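Local coordinates for Lmo0131 protein (Listeria monocytogenes, PDB 4Q6J) that folds as an EAL-domain TIM barrel and may hydrolyse cyclic di-GMP, although its activity has not been established, at residues B[122-126]-B[170-176]; B[125-129]-B[160-166]. All coordinates share one frame; numbering follows the deposited sequence.

Contact 1. Residues B[122-126]-B[170-176]; sequences LEIEI and LPIDIVK. With EDO (1,2-ethanediol), chain N.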
loop_
_atom_site.group_PDB
_atom_site.type_symbol
_atom_site.label_atom_id
_atom_site.label_comp_id
_atom_site.label_asym_id
_atom_site.label_seq_id
_atom_site.Cartn_x
_atom_site.Cartn_y
_atom_site.Cartn_z
ATOM N N LEU B 122 -2.780 28.158 -15.493
ATOM C CA LEU B 122 -2.884 27.250 -14.345
ATOM C C LEU B 122 -2.614 25.838 -14.803
ATOM O O LEU B 122 -3.058 25.438 -15.866
ATOM C CB LEU B 122 -4.247 27.310 -13.625
ATOM C CG LEU B 122 -4.470 26.376 -12.419
ATOM C CD1 LEU B 122 -3.887 26.986 -11.176
ATOM C CD2 LEU B 122 -5.944 26.130 -12.239
ATOM N N GLU B 123 -1.891 25.105 -13.953
ATOM C CA GLU B 123 -1.616 23.687 -14.122
ATOM C C GLU B 123 -2.073 22.938 -12.853
ATOM O O GLU B 123 -1.689 23.292 -11.751
ATOM C CB GLU B 123 -0.118 23.493 -14.364
ATOM C CG GLU B 123 0.349 22.069 -14.283
ATOM C CD GLU B 123 1.866 21.963 -14.562
ATOM O OE1 GLU B 123 2.323 22.641 -15.500
ATOM O OE2 GLU B 123 2.597 21.235 -13.850
ATOM N N ILE B 124 -2.938 21.946 -13.030
ATOM C CA ILE B 124 -3.264 21.016 -11.958
ATOM C C ILE B 124 -2.261 19.893 -12.021
ATOM O O ILE B 124 -2.182 19.197 -13.018
ATOM C CB ILE B 124 -4.667 20.420 -12.116
ATOM C CG1 ILE B 124 -5.738 21.486 -11.866
ATOM C CG2 ILE B 124 -4.865 19.227 -11.188
ATOM C CD1 ILE B 124 -7.154 21.000 -12.109
ATOM N N GLU B 125 -1.480 19.751 -10.953
ATOM C CA GLU B 125 -0.490 18.699 -10.843
ATOM C C GLU B 125 -1.018 17.598 -9.928
ATOM O O GLU B 125 -1.239 17.807 -8.741
ATOM C CB GLU B 125 0.834 19.240 -10.317
ATOM C CG GLU B 125 1.759 18.115 -9.945
ATOM C CD GLU B 125 3.126 18.567 -9.507
ATOM O OE1 GLU B 125 3.485 19.725 -9.719
ATOM O OE2 GLU B 125 3.869 17.743 -8.946
ATOM N N ILE B 126 -1.249 16.427 -10.495
ATOM C CA ILE B 126 -1.874 15.327 -9.780
ATOM C C ILE B 126 -0.822 14.653 -8.909
ATOM O O ILE B 126 0.232 14.242 -9.408
ATOM C CB ILE B 126 -2.528 14.295 -10.758
ATOM C CG1 ILE B 126 -3.482 14.997 -11.725
ATOM C CG2 ILE B 126 -3.219 13.161 -9.989
ATOM C CD1 ILE B 126 -3.883 14.150 -12.875
ATOM N N LEU B 170 -5.911 9.313 -18.330
ATOM C CA LEU B 170 -6.204 10.691 -17.940
ATOM C C LEU B 170 -5.722 11.663 -19.026
ATOM O O LEU B 170 -4.883 11.298 -19.849
ATOM C CB LEU B 170 -5.557 11.004 -16.593
ATOM C CG LEU B 170 -6.139 10.213 -15.429
ATOM C CD1 LEU B 170 -5.430 10.633 -14.189
ATOM C CD2 LEU B 170 -7.604 10.492 -15.345
ATOM N N PRO B 171 -6.257 12.894 -19.051
ATOM C CA PRO B 171 -5.884 13.813 -20.133
ATOM C C PRO B 171 -4.637 14.661 -19.792
ATOM O O PRO B 171 -4.662 15.870 -19.735
ATOM C CB PRO B 171 -7.141 14.663 -20.296
ATOM C CG PRO B 171 -7.634 14.791 -18.939
ATOM C CD PRO B 171 -7.371 13.436 -18.259
ATOM N N ILE B 172 -3.524 13.969 -19.606
ATOM C CA ILE B 172 -2.281 14.558 -19.146
ATOM C C ILE B 172 -1.572 15.390 -20.229
ATOM O O ILE B 172 -1.441 14.954 -21.371
ATOM C CB ILE B 172 -1.326 13.446 -18.640
ATOM C CG1 ILE B 172 -2.026 12.521 -17.644
ATOM C CG2 ILE B 172 -0.104 14.042 -18.023
ATOM C CD1 ILE B 172 -2.658 13.250 -16.522
ATOM N N ASP B 173 -1.137 16.599 -19.856
ATOM C CA ASP B 173 -0.345 17.488 -20.714
ATOM C C ASP B 173 1.156 17.412 -20.387
ATOM O O ASP B 173 1.997 17.513 -21.270
ATOM C CB ASP B 173 -0.759 18.956 -20.532
ATOM C CG ASP B 173 -2.195 19.225 -20.910
ATOM O OD1 ASP B 173 -2.551 18.990 -22.081
ATOM O OD2 ASP B 173 -2.957 19.687 -20.049
ATOM N N ILE B 174 1.489 17.279 -19.111
ATOM C CA ILE B 174 2.881 17.339 -18.676
ATOM C C ILE B 174 3.201 16.185 -17.721
ATOM O O ILE B 174 2.478 15.920 -16.763
ATOM C CB ILE B 174 3.202 18.692 -17.986
ATOM C CG1 ILE B 174 3.113 19.853 -18.976
ATOM C CG2 ILE B 174 4.559 18.666 -17.317
ATOM C CD1 ILE B 174 2.225 20.948 -18.478
ATOM N N VAL B 175 4.280 15.483 -18.032
ATOM C CA VAL B 175 4.804 14.442 -17.167
ATOM C C VAL B 175 5.978 14.992 -16.384
ATOM O O VAL B 175 6.922 15.510 -16.971
ATOM C CB VAL B 175 5.279 13.235 -17.990
ATOM C CG1 VAL B 175 6.217 12.348 -17.170
ATOM C CG2 VAL B 175 4.071 12.463 -18.538
ATOM N N LYS B 176 5.903 14.879 -15.065
ATOM C CA LYS B 176 6.970 15.309 -14.188
ATOM C C LYS B 176 7.669 14.084 -13.606
ATOM O O LYS B 176 7.036 13.076 -13.261
ATOM C CB LYS B 176 6.417 16.232 -13.098
ATOM C CG LYS B 176 5.541 17.313 -13.705
ATOM C CD LYS B 176 5.320 18.505 -12.801
ATOM C CE LYS B 176 6.594 19.306 -12.570
ATOM N NZ LYS B 176 6.497 20.069 -11.302
HETATM C C1 EDO N . 5.281 22.424 -17.503
HETATM O O1 EDO N . 4.808 22.161 -16.172
HETATM C C2 EDO N . 5.935 23.792 -17.592
HETATM O O2 EDO N . 7.165 23.806 -16.860
HETATM O O HOH W 1 4.572 21.905 -11.938
#
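Strands 122-126 and 174-176 meet through E123, E125, I174 and K176; their axes come within 9.0 Å and diverge by 44°, with strand 151-154 between them. Inside the barrel, E125 and K176 cross at about a right angle. E125, extended with CG anti to the backbone N (chi1 169°), carries its carboxylate to K176, whose bend at chi3 (67°) turns NZ to it. NZ of K176 makes only a weak, long salt bridge to OE1 of E125, at 3.4 Å. Its strong charged partner is E212. A water accepts from K176 NZ at 2.7 Å and donates to E123 OE2 at 2.8 Å and, less closely, to E125 OE1. S153 also binds E123 OE2. E123 OE1 takes a hydrogen bond at 2.6 Å from O1 of an ethanediol, probably from the crystallisation liquor, and lies 3.4 Å from CD1 of I174. On the helix side, CD1 of I126 touches CD1 of I172 at 4.0 Å and CD1 of L170 at 4.1 Å. The charged groups thus gather on the inner side, beside I174. One water joins the two buried acids to the lysine, consistent with the polar interior of an EAL-domain active site.

Contact 2. Residues B[125-129]-B[160-166]; sequences EIIER and GYSSLAY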
loop_
_atom_site.group_PDB
_atom_site.type_symbol
_atom_site.label_atom_id
_atom_site.label_comp_id
_atom_site.label_asym_id
_atom_site.label_seq_id
_atom_site.Cartn_x
_atom_site.Cartn_y
_atom_site.Cartn_z
ATOM N N GLU B 125 -1.480 19.751 -10.953
ATOM C CA GLU B 125 -0.490 18.699 -10.843
ATOM C C GLU B 125 -1.018 17.598 -9.928
ATOM O O GLU B 125 -1.239 17.807 -8.741
ATOM C CB GLU B 125 0.834 19.240 -10.317
ATOM C CG GLU B 125 1.759 18.115 -9.945
ATOM C CD GLU B 125 3.126 18.567 -9.507
ATOM O OE1 GLU B 125 3.485 19.725 -9.719
ATOM O OE2 GLU B 125 3.869 17.743 -8.946
ATOM N N ILE B 126 -1.249 16.427 -10.495
ATOM C CA ILE B 126 -1.874 15.327 -9.780
ATOM C C ILE B 126 -0.822 14.653 -8.909
ATOM O O ILE B 126 0.232 14.242 -9.408
ATOM C CB ILE B 126 -2.528 14.295 -10.758
ATOM C CG1 ILE B 126 -3.482 14.997 -11.725
ATOM C CG2 ILE B 126 -3.219 13.161 -9.989
ATOM C CD1 ILE B 126 -3.883 14.150 -12.875
ATOM N N ILE B 127 -1.095 14.574 -7.612
ATOM C CA ILE B 127 -0.175 13.974 -6.662
ATOM C C ILE B 127 -0.835 12.788 -5.927
ATOM O O ILE B 127 -1.974 12.426 -6.240
ATOM C CB ILE B 127 0.426 15.025 -5.666
ATOM C CG1 ILE B 127 -0.632 15.601 -4.722
ATOM C CG2 ILE B 127 1.143 16.097 -6.408
ATOM C CD1 ILE B 127 -0.038 16.186 -3.486
ATOM N N GLU B 128 -0.115 12.167 -4.989
ATOM C CA GLU B 128 -0.663 11.087 -4.168
ATOM C C GLU B 128 -1.411 10.044 -4.989
ATOM O O GLU B 128 -2.514 9.637 -4.653
ATOM C CB GLU B 128 -1.517 11.670 -3.034
ATOM C CG GLU B 128 -0.647 12.529 -2.134
ATOM C CD GLU B 128 -1.384 13.271 -1.023
ATOM O OE1 GLU B 128 -2.566 12.999 -0.797
ATOM O OE2 GLU B 128 -0.772 14.137 -0.358
ATOM N N ARG B 129 -0.800 9.614 -6.079
ATOM C CA ARG B 129 -1.499 8.775 -7.005
ATOM C C ARG B 129 -1.502 7.334 -6.500
ATOM O O ARG B 129 -0.508 6.890 -5.958
ATOM C CB ARG B 129 -0.816 8.898 -8.360
ATOM C CG ARG B 129 -0.619 10.344 -8.810
ATOM C CD ARG B 129 -0.024 10.461 -10.239
ATOM N NE ARG B 129 1.371 10.044 -10.299
ATOM C CZ ARG B 129 1.765 8.797 -10.546
ATOM N NH1 ARG B 129 3.050 8.481 -10.572
ATOM N NH2 ARG B 129 0.864 7.867 -10.776
ATOM N N GLY B 160 5.569 6.587 -8.625
ATOM C CA GLY B 160 4.245 6.535 -8.035
ATOM C C GLY B 160 3.426 5.368 -8.550
ATOM O O GLY B 160 3.903 4.569 -9.356
ATOM N N TYR B 161 2.209 5.282 -8.096
ATOM C CA TYR B 161 1.394 4.180 -8.468
ATOM C C TYR B 161 0.987 4.241 -9.926
ATOM O O TYR B 161 0.524 5.251 -10.413
ATOM C CB TYR B 161 0.171 4.207 -7.602
ATOM C CG TYR B 161 -0.680 2.997 -7.718
ATOM C CD1 TYR B 161 -1.932 3.063 -8.298
ATOM C CD2 TYR B 161 -0.237 1.784 -7.250
ATOM C CE1 TYR B 161 -2.720 1.941 -8.410
ATOM C CE2 TYR B 161 -1.021 0.667 -7.343
ATOM C CZ TYR B 161 -2.256 0.753 -7.921
ATOM O OH TYR B 161 -3.010 -0.376 -8.008
ATOM N N SER B 162 1.148 3.135 -10.624
ATOM C CA SER B 162 0.490 2.906 -11.904
ATOM C C SER B 162 0.589 4.135 -12.802
ATOM O O SER B 162 -0.422 4.644 -13.287
ATOM C CB SER B 162 -0.977 2.527 -11.692
ATOM O OG SER B 162 -1.128 1.124 -11.567
ATOM N N SER B 163 1.812 4.606 -13.020
ATOM C CA SER B 163 2.039 5.812 -13.794
ATOM C C SER B 163 1.601 5.626 -15.238
ATOM O O SER B 163 1.151 6.549 -15.879
ATOM C CB SER B 163 3.518 6.203 -13.726
ATOM O OG SER B 163 3.906 6.386 -12.390
ATOM N N LEU B 164 1.809 4.439 -15.765
ATOM C CA LEU B 164 1.415 4.164 -17.138
ATOM C C LEU B 164 -0.086 4.227 -17.378
ATOM O O LEU B 164 -0.516 4.627 -18.438
ATOM C CB LEU B 164 2.004 2.851 -17.642
ATOM C CG LEU B 164 3.428 3.032 -18.139
ATOM C CD1 LEU B 164 3.931 1.724 -18.721
ATOM C CD2 LEU B 164 3.555 4.133 -19.167
ATOM N N ALA B 165 -0.863 3.787 -16.391
ATOM C CA ALA B 165 -2.321 3.817 -16.476
ATOM C C ALA B 165 -2.857 5.237 -16.352
ATOM O O ALA B 165 -3.800 5.611 -17.032
ATOM C CB ALA B 165 -2.920 2.962 -15.438
ATOM N N TYR B 166 -2.259 6.022 -15.468
ATOM C CA TYR B 166 -2.539 7.446 -15.433
ATOM C C TYR B 166 -2.317 8.081 -16.794
ATOM O O TYR B 166 -3.147 8.828 -17.314
ATOM C CB TYR B 166 -1.649 8.128 -14.406
ATOM C CG TYR B 166 -2.218 8.053 -13.027
ATOM C CD1 TYR B 166 -1.997 6.953 -12.219
ATOM C CD2 TYR B 166 -2.986 9.079 -12.524
ATOM C CE1 TYR B 166 -2.534 6.895 -10.926
ATOM C CE2 TYR B 166 -3.535 9.025 -11.248
ATOM C CZ TYR B 166 -3.316 7.941 -10.449
ATOM O OH TYR B 166 -3.858 7.911 -9.170
#
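R129 holds the contact, with CD and the guanidinium over one face of the Y166 ring and its tip bound to the loop before helix 163-169 and to the first residue of that helix. CD of R129 sits over the middle of the ring, 4.0 Å from the centroid, in a CH-pi contact. The guanidinium follows as a cation-pi contact, with CZ 4.8 Å from the same centroid. Its plane is nearly upright to the ring, 76° away. CB of R129 lies 3.3 Å from OH of Y166. The chain bends at chi3 (-70°), and the two terminal nitrogens then diverge to separate acceptors. NH2 donates to O of Y161 at 2.7 Å, and NH1 to OG of S163 at 2.9 Å. Both bonds are bent, and both acceptors sit at the guanidinium edge, tilted somewhat from its plane. S163 OG is placed by the backbone N of G158, while R129 NE donates to O of D155. CG2 of I126 packs at 4.3 Å from CE2 of Y166.

The other side is looser. G160 and Y161 are poorly ordered and partly exposed, and residues 130-132, just after R129, are not modelled. CB of Y161 comes to 3.2 Å from O of R129, but the Y161 ring leads away and meets Y161 of the second subunit edge-to-face. S162 OG likewise bonds to the backbone N of G160 of that subunit. The Y161 backbone N is buried here and finds no partner in the model.

The loop may thus link the barrel rim to the subunit interface. NE, NH1 and NH2 of R129 all donate to oxygens beside the Y166 face, which probably fixes the guanidinium.

In the fold
From the N terminus, the chain reaches strand 122-127, from which both contacts start, sharing E125 and I126. It then runs through helix 136-146 and strand 151-154 before contact 2 closes a loop at 160-166. Helix 163-169 follows, and contact 1 closes the larger loop at 170-176. Contact 2 is thus nested inside contact 1. The enclosed chain forms two successive beta-alpha-beta crossovers of the TIM barrel, with strand 151-154 in the middle. Contact 1 joins strands 122-127 and 174-177, which flank it. Contact 2 joins the C-terminal end of strand 122-127 to helix 163-169. The contacts touch where CG1 of I172 meets O of Y166 at 3.9 Å.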